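Tudor and KH domain-containing protein homolog (Bombyx mori, PDB 5VQH) binds symmetrically dimethylated arginine of the PIWI proteins Siwi and Ago3 through its extended Tudor domain and takes part in primary piRNA biogenesis. Local coordinates at residues Phe215-Asp219 against Glu220-Asp224; Val173-Phe176 against Glu177-Gln181; Glu129-Ala132 against Asp133-Arg136; Ala227-Ala231 against Glu232-Val236. All coordinates share one frame; numbering follows the deposited sequence.

Interaction 1 of 4, residues Phe215-Asp219 against Glu220-Asp224; sequences FDVTD and EGELD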
loop_
_atom_site.group_PDB
_atom_site.type_symbol
_atom_site.label_atom_id
_atom_site.label_comp_id
_atom_site.label_asym_id
_atom_site.label_seq_id
_atom_site.Cartn_x
_atom_site.Cartn_y
_atom_site.Cartn_z
ATOM N N PHE A 215 14.167 -1.783 -10.550
ATOM C CA PHE A 215 14.712 -1.671 -11.889
ATOM C C PHE A 215 13.625 -1.823 -12.938
ATOM O O PHE A 215 12.786 -2.692 -12.834
ATOM C CB PHE A 215 15.807 -2.704 -12.070
ATOM C CG PHE A 215 16.909 -2.616 -11.024
ATOM C CD1 PHE A 215 18.041 -1.856 -11.245
ATOM C CD2 PHE A 215 16.813 -3.307 -9.827
ATOM C CE1 PHE A 215 19.049 -1.777 -10.317
ATOM C CE2 PHE A 215 17.806 -3.226 -8.881
ATOM C CZ PHE A 215 18.932 -2.462 -9.129
ATOM N N ASP A 216 13.628 -0.941 -13.930
ATOM C CA ASP A 216 12.731 -1.040 -15.094
ATOM C C ASP A 216 13.549 -1.718 -16.165
ATOM O O ASP A 216 14.292 -1.057 -16.883
ATOM C CB ASP A 216 12.284 0.356 -15.557
ATOM C CG ASP A 216 11.216 0.327 -16.644
ATOM O OD1 ASP A 216 10.931 -0.763 -17.194
ATOM O OD2 ASP A 216 10.677 1.430 -16.961
ATOM N N VAL A 217 13.437 -3.047 -16.233
ATOM C CA VAL A 217 14.332 -3.863 -17.033
ATOM C C VAL A 217 13.832 -3.927 -18.452
ATOM O O VAL A 217 12.652 -3.951 -18.684
ATOM C CB VAL A 217 14.458 -5.289 -16.478
ATOM C CG1 VAL A 217 15.579 -6.051 -17.170
ATOM C CG2 VAL A 217 14.778 -5.257 -15.006
ATOM N N THR A 218 14.754 -3.927 -19.399
ATOM C CA THR A 218 14.423 -4.138 -20.796
ATOM C C THR A 218 15.600 -4.819 -21.499
ATOM O O THR A 218 16.494 -5.359 -20.853
ATOM C CB THR A 218 14.026 -2.823 -21.504
ATOM O OG1 THR A 218 14.070 -3.029 -22.920
ATOM C CG2 THR A 218 14.961 -1.672 -21.148
ATOM N N ASP A 219 15.578 -4.798 -22.824
ATOM C CA ASP A 219 16.632 -5.407 -23.647
ATOM C C ASP A 219 17.912 -4.562 -23.661
ATOM O O ASP A 219 19.007 -5.096 -23.511
ATOM C CB ASP A 219 16.081 -5.643 -25.051
ATOM C CG ASP A 219 14.799 -6.456 -25.019
ATOM O OD1 ASP A 219 14.920 -7.696 -24.911
ATOM O OD2 ASP A 219 13.690 -5.857 -25.040
ATOM N N GLU A 220 17.749 -3.249 -23.832
ATOM C CA GLU A 220 18.814 -2.278 -23.567
ATOM C C GLU A 220 19.570 -2.541 -22.263
ATOM O O GLU A 220 20.796 -2.442 -22.221
ATOM C CB GLU A 220 18.247 -0.841 -23.529
ATOM C CG GLU A 220 18.873 0.131 -22.499
ATOM C CD GLU A 220 20.345 0.447 -22.742
ATOM O OE1 GLU A 220 20.843 0.200 -23.847
ATOM O OE2 GLU A 220 21.019 0.962 -21.840
ATOM N N GLY A 221 18.835 -2.822 -21.199
ATOM C CA GLY A 221 19.425 -2.886 -19.865
ATOM C C GLY A 221 18.453 -2.419 -18.819
ATOM O O GLY A 221 17.262 -2.661 -18.937
ATOM N N GLU A 222 18.955 -1.736 -17.801
ATOM C CA GLU A 222 18.149 -1.414 -16.620
ATOM C C GLU A 222 18.157 0.045 -16.206
ATOM O O GLU A 222 19.214 0.682 -16.088
ATOM C CB GLU A 222 18.666 -2.182 -15.422
ATOM C CG GLU A 222 18.290 -3.640 -15.421
ATOM C CD GLU A 222 19.172 -4.396 -14.463
ATOM O OE1 GLU A 222 19.912 -3.710 -13.711
ATOM O OE2 GLU A 222 19.139 -5.644 -14.471
ATOM N N LEU A 223 16.962 0.533 -15.900
ATOM C CA LEU A 223 16.809 1.805 -15.240
ATOM C C LEU A 223 16.770 1.538 -13.756
ATOM O O LEU A 223 15.850 0.877 -13.288
ATOM C CB LEU A 223 15.503 2.435 -15.683
ATOM C CG LEU A 223 15.342 3.920 -15.383
ATOM C CD1 LEU A 223 14.253 4.537 -16.257
ATOM C CD2 LEU A 223 15.022 4.112 -13.911
ATOM N N ASP A 224 17.747 2.059 -13.021
ATOM C CA ASP A 224 17.774 1.952 -11.578
ATOM C C ASP A 224 17.078 3.164 -10.967
ATOM O O ASP A 224 17.605 4.277 -10.975
ATOM C CB ASP A 224 19.221 1.908 -11.121
ATOM C CG ASP A 224 19.364 1.826 -9.611
ATOM O OD1 ASP A 224 18.489 2.366 -8.876
ATOM O OD2 ASP A 224 20.377 1.226 -9.177
#

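Interaction 2 of 4, residues Val173-Phe176 against Glu177-Gln181; sequences VERF and EELTQ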
loop_
_atom_site.group_PDB
_atom_site.type_symbol
_atom_site.label_atom_id
_atom_site.label_comp_id
_atom_site.label_asym_id
_atom_site.label_seq_id
_atom_site.Cartn_x
_atom_site.Cartn_y
_atom_site.Cartn_z
ATOM N N VAL A 173 9.385 13.019 -4.570
ATOM C CA VAL A 173 8.319 12.064 -4.437
ATOM C C VAL A 173 7.612 11.950 -5.752
ATOM O O VAL A 173 7.307 10.844 -6.195
ATOM C CB VAL A 173 7.303 12.456 -3.372
ATOM C CG1 VAL A 173 6.195 11.421 -3.291
ATOM C CG2 VAL A 173 7.975 12.576 -2.012
ATOM N N GLU A 174 7.356 13.074 -6.397
ATOM C CA GLU A 174 6.632 13.074 -7.674
ATOM C C GLU A 174 7.351 12.259 -8.765
ATOM O O GLU A 174 6.751 11.492 -9.526
ATOM C CB GLU A 174 6.466 14.517 -8.152
ATOM C CG GLU A 174 5.773 14.654 -9.501
ATOM C CD GLU A 174 4.507 13.826 -9.604
ATOM O OE1 GLU A 174 3.773 13.712 -8.592
ATOM O OE2 GLU A 174 4.247 13.292 -10.705
ATOM N N ARG A 175 8.654 12.453 -8.819
ATOM C CA ARG A 175 9.487 11.843 -9.819
ATOM C C ARG A 175 9.618 10.321 -9.569
ATOM O O ARG A 175 9.635 9.499 -10.514
ATOM C CB ARG A 175 10.823 12.572 -9.780
ATOM C CG ARG A 175 11.804 12.132 -10.816
ATOM C CD ARG A 175 11.585 12.770 -12.163
ATOM N NE ARG A 175 12.495 12.075 -13.059
ATOM C CZ ARG A 175 12.136 11.419 -14.150
ATOM N NH1 ARG A 175 10.858 11.391 -14.569
ATOM N NH2 ARG A 175 13.081 10.814 -14.860
ATOM N N PHE A 176 9.665 9.969 -8.292
ATOM C CA PHE A 176 9.619 8.596 -7.879
ATOM C C PHE A 176 8.295 7.982 -8.303
ATOM O O PHE A 176 8.267 6.815 -8.668
ATOM C CB PHE A 176 9.821 8.486 -6.360
ATOM C CG PHE A 176 9.780 7.064 -5.819
ATOM C CD1 PHE A 176 10.724 6.122 -6.202
ATOM C CD2 PHE A 176 8.823 6.683 -4.855
ATOM C CE1 PHE A 176 10.700 4.831 -5.679
ATOM C CE2 PHE A 176 8.802 5.389 -4.317
ATOM C CZ PHE A 176 9.741 4.461 -4.744
ATOM N N GLU A 177 7.204 8.747 -8.279
ATOM C CA GLU A 177 5.950 8.198 -8.756
ATOM C C GLU A 177 5.968 8.015 -10.269
ATOM O O GLU A 177 5.267 7.165 -10.798
ATOM C CB GLU A 177 4.767 9.057 -8.341
ATOM C CG GLU A 177 4.579 9.169 -6.833
ATOM C CD GLU A 177 3.272 9.855 -6.442
ATOM O OE1 GLU A 177 2.337 9.894 -7.261
ATOM O OE2 GLU A 177 3.155 10.350 -5.307
ATOM N N GLU A 178 6.732 8.828 -10.979
ATOM C CA GLU A 178 6.762 8.720 -12.442
ATOM C C GLU A 178 7.626 7.526 -12.793
ATOM O O GLU A 178 7.223 6.693 -13.602
ATOM C CB GLU A 178 7.306 9.981 -13.120
ATOM C CG GLU A 178 6.319 11.149 -13.180
ATOM C CD GLU A 178 6.994 12.550 -13.245
ATOM O OE1 GLU A 178 8.136 12.678 -13.758
ATOM O OE2 GLU A 178 6.378 13.548 -12.783
ATOM N N LEU A 179 8.798 7.438 -12.169
ATOM C CA LEU A 179 9.737 6.382 -12.496
ATOM C C LEU A 179 9.160 4.998 -12.206
ATOM O O LEU A 179 9.369 4.075 -12.993
ATOM C CB LEU A 179 11.039 6.546 -11.718
ATOM C CG LEU A 179 11.862 7.787 -12.033
ATOM C CD1 LEU A 179 12.979 7.950 -11.024
ATOM C CD2 LEU A 179 12.402 7.673 -13.443
ATOM N N THR A 180 8.429 4.853 -11.091
ATOM C CA THR A 180 7.769 3.571 -10.748
ATOM C C THR A 180 6.452 3.388 -11.467
ATOM O O THR A 180 5.892 2.281 -11.435
ATOM C CB THR A 180 7.469 3.438 -9.233
ATOM O OG1 THR A 180 6.515 4.435 -8.818
ATOM C CG2 THR A 180 8.749 3.570 -8.397
ATOM N N GLN A 181 5.948 4.455 -12.094
ATOM C CA GLN A 181 4.601 4.426 -12.679
ATOM C C GLN A 181 3.600 3.824 -11.706
ATOM O O GLN A 181 2.864 2.891 -12.025
ATOM C CB GLN A 181 4.584 3.652 -13.994
ATOM C CG GLN A 181 5.644 4.146 -14.957
ATOM C CD GLN A 181 5.369 3.773 -16.398
ATOM O OE1 GLN A 181 4.541 2.917 -16.697
ATOM N NE2 GLN A 181 6.070 4.435 -17.312
#

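Interaction 3 of 4, residues Glu129-Ala132 against Asp133-Arg136; sequences ELRA and DLLR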
loop_
_atom_site.group_PDB
_atom_site.type_symbol
_atom_site.label_atom_id
_atom_site.label_comp_id
_atom_site.label_asym_id
_atom_site.label_seq_id
_atom_site.Cartn_x
_atom_site.Cartn_y
_atom_site.Cartn_z
ATOM N N GLU A 129 -19.508 -4.078 7.022
ATOM C CA GLU A 129 -18.808 -5.218 7.551
ATOM C C GLU A 129 -18.304 -6.045 6.367
ATOM O O GLU A 129 -19.022 -6.275 5.387
ATOM C CB GLU A 129 -19.712 -6.084 8.425
ATOM C CG GLU A 129 -18.995 -7.314 9.024
ATOM C CD GLU A 129 -19.618 -8.676 8.648
ATOM O OE1 GLU A 129 -20.816 -8.727 8.275
ATOM O OE2 GLU A 129 -18.911 -9.711 8.738
ATOM N N LEU A 130 -17.061 -6.486 6.480
ATOM C CA LEU A 130 -16.477 -7.403 5.510
ATOM C C LEU A 130 -16.895 -8.867 5.790
ATOM O O LEU A 130 -16.556 -9.426 6.803
ATOM C CB LEU A 130 -14.942 -7.267 5.488
ATOM C CG LEU A 130 -14.242 -8.052 4.370
ATOM C CD1 LEU A 130 -14.653 -7.572 2.967
ATOM C CD2 LEU A 130 -12.734 -8.034 4.514
ATOM N N ARG A 131 -17.647 -9.453 4.871
ATOM C CA ARG A 131 -17.967 -10.879 4.874
ATOM C C ARG A 131 -16.713 -11.738 5.030
ATOM O O ARG A 131 -15.720 -11.542 4.318
ATOM C CB ARG A 131 -18.632 -11.249 3.553
ATOM C CG ARG A 131 -20.116 -11.456 3.621
ATOM C CD ARG A 131 -20.500 -12.596 2.692
ATOM N NE ARG A 131 -20.047 -12.332 1.326
ATOM C CZ ARG A 131 -19.760 -13.265 0.416
ATOM N NH1 ARG A 131 -19.363 -12.906 -0.803
ATOM N NH2 ARG A 131 -19.867 -14.559 0.712
ATOM N N ALA A 132 -16.772 -12.710 5.929
ATOM C CA ALA A 132 -15.573 -13.419 6.355
ATOM C C ALA A 132 -14.813 -14.156 5.241
ATOM O O ALA A 132 -13.594 -14.255 5.292
ATOM C CB ALA A 132 -15.918 -14.382 7.493
ATOM N N ASP A 133 -15.510 -14.675 4.241
ATOM C CA ASP A 133 -14.819 -15.380 3.156
ATOM C C ASP A 133 -13.951 -14.447 2.288
ATOM O O ASP A 133 -13.011 -14.893 1.601
ATOM C CB ASP A 133 -15.805 -16.156 2.279
ATOM C CG ASP A 133 -16.719 -15.258 1.508
ATOM O OD1 ASP A 133 -17.341 -14.394 2.139
ATOM O OD2 ASP A 133 -16.834 -15.411 0.268
ATOM N N LEU A 134 -14.236 -13.155 2.337
ATOM C CA LEU A 134 -13.434 -12.205 1.606
ATOM C C LEU A 134 -12.045 -11.975 2.225
ATOM O O LEU A 134 -11.213 -11.294 1.639
ATOM C CB LEU A 134 -14.188 -10.917 1.492
ATOM C CG LEU A 134 -15.577 -11.093 0.868
ATOM C CD1 LEU A 134 -16.337 -9.794 1.025
ATOM C CD2 LEU A 134 -15.533 -11.470 -0.614
ATOM N N LEU A 135 -11.789 -12.536 3.397
ATOM C CA LEU A 135 -10.451 -12.460 3.980
ATOM C C LEU A 135 -9.464 -13.526 3.473
ATOM O O LEU A 135 -8.270 -13.506 3.838
ATOM C CB LEU A 135 -10.545 -12.608 5.494
ATOM C CG LEU A 135 -11.286 -11.511 6.225
ATOM C CD1 LEU A 135 -11.697 -11.984 7.605
ATOM C CD2 LEU A 135 -10.368 -10.317 6.329
ATOM N N ARG A 136 -9.952 -14.462 2.673
ATOM C CA ARG A 136 -9.133 -15.573 2.282
ATOM C C ARG A 136 -7.872 -15.140 1.564
ATOM O O ARG A 136 -6.803 -15.570 1.913
ATOM C CB ARG A 136 -9.897 -16.525 1.378
ATOM C CG ARG A 136 -10.913 -17.388 2.099
ATOM C CD ARG A 136 -11.682 -18.193 1.063
ATOM N NE ARG A 136 -12.885 -18.815 1.610
ATOM C CZ ARG A 136 -13.903 -19.264 0.873
ATOM N NH1 ARG A 136 -13.887 -19.152 -0.456
ATOM N NH2 ARG A 136 -14.955 -19.818 1.472
#

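Interaction 4 of 4, residues Ala227-Ala231 against Glu232-Val236; sequences AVLVA and EGWAV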
loop_
_atom_site.group_PDB
_atom_site.type_symbol
_atom_site.label_atom_id
_atom_site.label_comp_id
_atom_site.label_asym_id
_atom_site.label_seq_id
_atom_site.Cartn_x
_atom_site.Cartn_y
_atom_site.Cartn_z
ATOM N N ALA A 227 18.875 5.315 -8.649
ATOM C CA ALA A 227 20.082 5.923 -9.199
ATOM C C ALA A 227 19.696 7.126 -10.033
ATOM O O ALA A 227 20.423 8.111 -10.085
ATOM C CB ALA A 227 20.899 4.919 -10.003
ATOM N N VAL A 228 18.526 7.064 -10.648
ATOM C CA VAL A 228 17.979 8.225 -11.313
ATOM C C VAL A 228 17.716 9.369 -10.349
ATOM O O VAL A 228 17.919 10.509 -10.703
ATOM C CB VAL A 228 16.664 7.908 -12.004
ATOM C CG1 VAL A 228 16.028 9.171 -12.557
ATOM C CG2 VAL A 228 16.885 6.914 -13.124
ATOM N N LEU A 229 17.227 9.069 -9.154
ATOM C CA LEU A 229 16.912 10.099 -8.174
ATOM C C LEU A 229 18.195 10.785 -7.684
ATOM O O LEU A 229 18.240 12.012 -7.468
ATOM C CB LEU A 229 16.145 9.516 -6.976
ATOM C CG LEU A 229 14.683 9.044 -7.181
ATOM C CD1 LEU A 229 14.167 8.353 -5.911
ATOM C CD2 LEU A 229 13.707 10.135 -7.598
ATOM N N VAL A 230 19.238 9.998 -7.499
ATOM C CA VAL A 230 20.503 10.549 -7.044
ATOM C C VAL A 230 21.064 11.462 -8.128
ATOM O O VAL A 230 21.504 12.555 -7.820
ATOM C CB VAL A 230 21.523 9.445 -6.693
ATOM C CG1 VAL A 230 22.899 10.049 -6.432
ATOM C CG2 VAL A 230 21.044 8.620 -5.487
ATOM N N ALA A 231 21.022 11.034 -9.389
ATOM C CA ALA A 231 21.610 11.813 -10.494
ATOM C C ALA A 231 20.881 13.129 -10.726
ATOM O O ALA A 231 21.508 14.144 -11.017
ATOM C CB ALA A 231 21.606 11.003 -11.772
ATOM N N GLU A 232 19.554 13.114 -10.589
ATOM C CA GLU A 232 18.750 14.326 -10.716
ATOM C C GLU A 232 18.763 15.175 -9.450
ATOM O O GLU A 232 17.997 16.125 -9.330
ATOM C CB GLU A 232 17.310 13.970 -11.051
ATOM C CG GLU A 232 17.117 13.281 -12.392
ATOM C CD GLU A 232 15.648 13.041 -12.728
ATOM O OE1 GLU A 232 14.789 13.297 -11.852
ATOM O OE2 GLU A 232 15.334 12.596 -13.865
ATOM N N GLY A 233 19.614 14.835 -8.495
ATOM C CA GLY A 233 19.790 15.660 -7.314
ATOM C C GLY A 233 18.723 15.577 -6.239
ATOM O O GLY A 233 18.851 16.251 -5.227
ATOM N N TRP A 234 17.698 14.739 -6.411
ATOM C CA TRP A 234 16.687 14.539 -5.354
ATOM C C TRP A 234 17.169 13.742 -4.128
ATOM O O TRP A 234 16.675 13.952 -2.994
ATOM C CB TRP A 234 15.466 13.880 -5.929
ATOM C CG TRP A 234 14.834 14.674 -7.019
ATOM C CD1 TRP A 234 14.668 14.299 -8.320
ATOM C CD2 TRP A 234 14.295 15.998 -6.909
ATOM N NE1 TRP A 234 14.056 15.308 -9.030
ATOM C CE2 TRP A 234 13.812 16.359 -8.182
ATOM C CE3 TRP A 234 14.182 16.913 -5.858
ATOM C CZ2 TRP A 234 13.205 17.576 -8.426
ATOM C CZ3 TRP A 234 13.592 18.130 -6.111
ATOM C CH2 TRP A 234 13.109 18.447 -7.382
ATOM N N ALA A 235 18.133 12.844 -4.343
ATOM C CA ALA A 235 18.654 12.003 -3.257
ATOM C C ALA A 235 20.187 12.036 -3.195
ATOM O O ALA A 235 20.828 12.565 -4.091
ATOM C CB ALA A 235 18.161 10.566 -3.473
ATOM N N VAL A 236 20.789 11.443 -2.168
ATOM C CA VAL A 236 22.250 11.188 -2.202
ATOM C C VAL A 236 22.576 9.734 -1.895
ATOM O O VAL A 236 21.931 9.160 -1.030
ATOM C CB VAL A 236 23.043 12.135 -1.257
ATOM C CG1 VAL A 236 22.945 13.577 -1.740
ATOM C CG2 VAL A 236 22.551 12.014 0.177
#

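Interaction 1 of 4, residues Phe215-Asp219 against Glu220-Asp224
Strand 215-217 turns back through Thr218-Gly221 into strand 222-224, and the two run antiparallel with axes 4.5 Å apart at closest approach. Asp216 and Leu223 form the hydrogen-bonded pair. Asp216 N reaches Leu223 O at 2.9 Å. The return bond, Leu223 N to Asp216 O, is longer at 3.3 Å. Thr218 N to Gly221 O, at 2.8 Å, closes the turn. Gly221 has backbone angles that would press a CB against the preceding carbonyl oxygen, so glycine suits this place.

Phe215, Val217, Glu222 and Asp224 share one face. The Phe215 ring lies alongside Asp224, and its CE1 is 3.5 Å from Asp224 OD2. Asp224 CG is anti to the backbone N (chi1 179°), which sets the carboxylate beside the ring. Its OD1 bonds Ala227 N and caps the helix that follows. Glu222 passes the same ring at a slant, with OE1 3.6 Å from Phe215 CD1. The other oxygen of Glu222 makes a salt bridge with Arg191, whose cation also meets the Phe215 ring. Glu222 CG packs 3.9 Å from Val217 CG2, the two side chains running the same way. On the other face Asp216 CB meets Leu223 CB at 3.8 Å.

This is a tight antiparallel beta hairpin turning through Thr218-Gly221. It extends the larger mixed sheet at the protein surface, strand 222-224 pairing with 207-217, consistent with the staphylococcal nuclease-like part of an extended Tudor domain.

Interaction 2 of 4, residues Val173-Phe176 against Glu177-Gln181
Arg175 and Glu178, one helical turn apart, form a salt bridge, with Arg175 NH1 3.1 Å from Glu178 OE1. The oxygen lies almost in the guanidinium plane and accepts the N-H on its anti lone pair, at an N-H...O angle of 154°. The carboxylate itself is turned 57° from that plane. Arg175 CG is anti to the backbone N and the chain bends at the next bond (chi2 82°), which swings the guanidinium forward over the following turn. Its NE and NH2 face the two oxygens of Glu232 in a second salt bridge.

Phe176 O accepts from two donors of one residue, Thr180 N at 3.1 Å and Thr180 OG1 at 3.0 Å. This double hold binds the threonine to the last turn, where Gln181 closes the helix in a Schellman motif. Leu179 N to Arg175 O, at 2.8 Å, is an ordinary helical bond.

Packing follows the same spacing. Leu179 CD2 covers one face of the guanidinium, 3.5 Å from Arg175 NH2. Thr180 CG2 sits over the Phe176 ring in a CH-pi contact, 4.0 Å from the centroid. The ring also meets Phe36 edge to face. Replacing Arg175 by an alanine would probably leave both Glu178 and Glu232 without their positive partner and uncover the Leu179 methyl.

Glu174 OE2 and Glu178 OE2, two acceptors of like charge, approach to 3.0 Å. Such closeness would probably raise the proton affinity of one carboxylate. The cluster of Glu174, Glu177 and Glu178 probably makes this side of the helix acidic, partly offset by Arg175.

Interaction 3 of 4, residues Glu129-Ala132 against Asp133-Arg136
Leu130-Arg131 and Asp133-Leu135 touch round a short 3-10 turn. The amides of Leu134 and Leu135 are satisfied by carbonyls three residues back. Leu134 N bonds Arg131 O at 3.0 Å, and Leu135 N bonds Ala132 O at 3.1 Å. Arg136 N continues the series to Asp133 O at 3.3 Å.

Arg131 and Asp133 pair by charge. Arg131 NH2 is 2.9 Å from Asp133 OD1, but the oxygen lies over the guanidinium face and no N-H points at it. Asp133 CG falls between its backbone N and carbonyl carbon (chi1 67°), and this turns the carboxylate back over the arginine. Tyr58 gives the same guanidinium a cation-pi partner. Tyr59 OH bonds both Glu129 O and Arg131 N, and Leu134 O accepts from Arg91 NH1.

The leucines pack together: Leu130 CD1 meets Leu134 CD1 at 3.4 Å, while its other methyl, CD2, lies 3.8 Å from Leu135 CD2.

The arrangement is a 3-10 turn in the connection from strand 128-129 to strand 142-146. Within the Tudor domain it packs Leu134 against helix 43-59, and Leu130 against that helix and strand 78-82.

Interaction 4 of 4, residues Ala227-Ala231 against Glu232-Val236
Val228 and Glu232 lie side by side at the end of helix 225-231 and point the same way. Glu232 CG is anti to its carbonyl carbon (chi1 -64°) and the chain beyond is extended, which lays the carboxylate along the valine. OE2 comes 3.7 Å from Val228 CG1, while both oxygens face the guanidinium of Arg175. Glu232 N still bonds Val228 O at 3.1 Å.

Past Glu232 the chain turns. Gly233 has positive phi, and its N bonds Val230 O at 3.0 Å. Leu229 O takes Ala235 N at 3.2 Å and, weakly, Trp234 N. Ala235 CB touches two helix side chains, 4.0 Å from Val230 CG2 and 4.2 Å from Leu229 CB. The Trp234 ring leads away from the helix, its CD1 staying 4.3 Å from Leu229 CD2; Glu232 O stands over one face, toward the rim, and Glu232 OE1 lies at the edge, in plane.

An alanine here in place of Glu232 would remove the carboxylate, which is likely to leave the NE of Arg175 without its charged mate and to bare Val228 CG1.

Val228 packs on Leu179 of helix 170-179. Trp234 rests on Gln171 and Ala172 of that helix and meets His169, while Ala235 packs on Val149 and Trp168.

In the fold
Interactions 1, 2 and 4 gather on one side of the chain's centre. Interaction 1 runs straight into helix 225-231 of interaction 4, and Leu223 CD2 packs 3.5 Å from Val228 CG2. Interactions 2 and 4 have centres about 12 Å apart and are tied by Arg175 NE to Glu232 OE1 at 2.9 Å. Interaction 3 lies on the opposite side, its centre about 33 Å from that of interaction 2 and about 43 Å from that of interaction 4. The bound dimethylarginine, in a pocket that includes Phe83, Tyr90, Tyr113 and Tyr116, touches none of the four. In interaction 2 the side chain of Glu177 is about 10 Å from the bound dimethylarginine. In interaction 3 the side chain of Leu130 is about 13 Å from it.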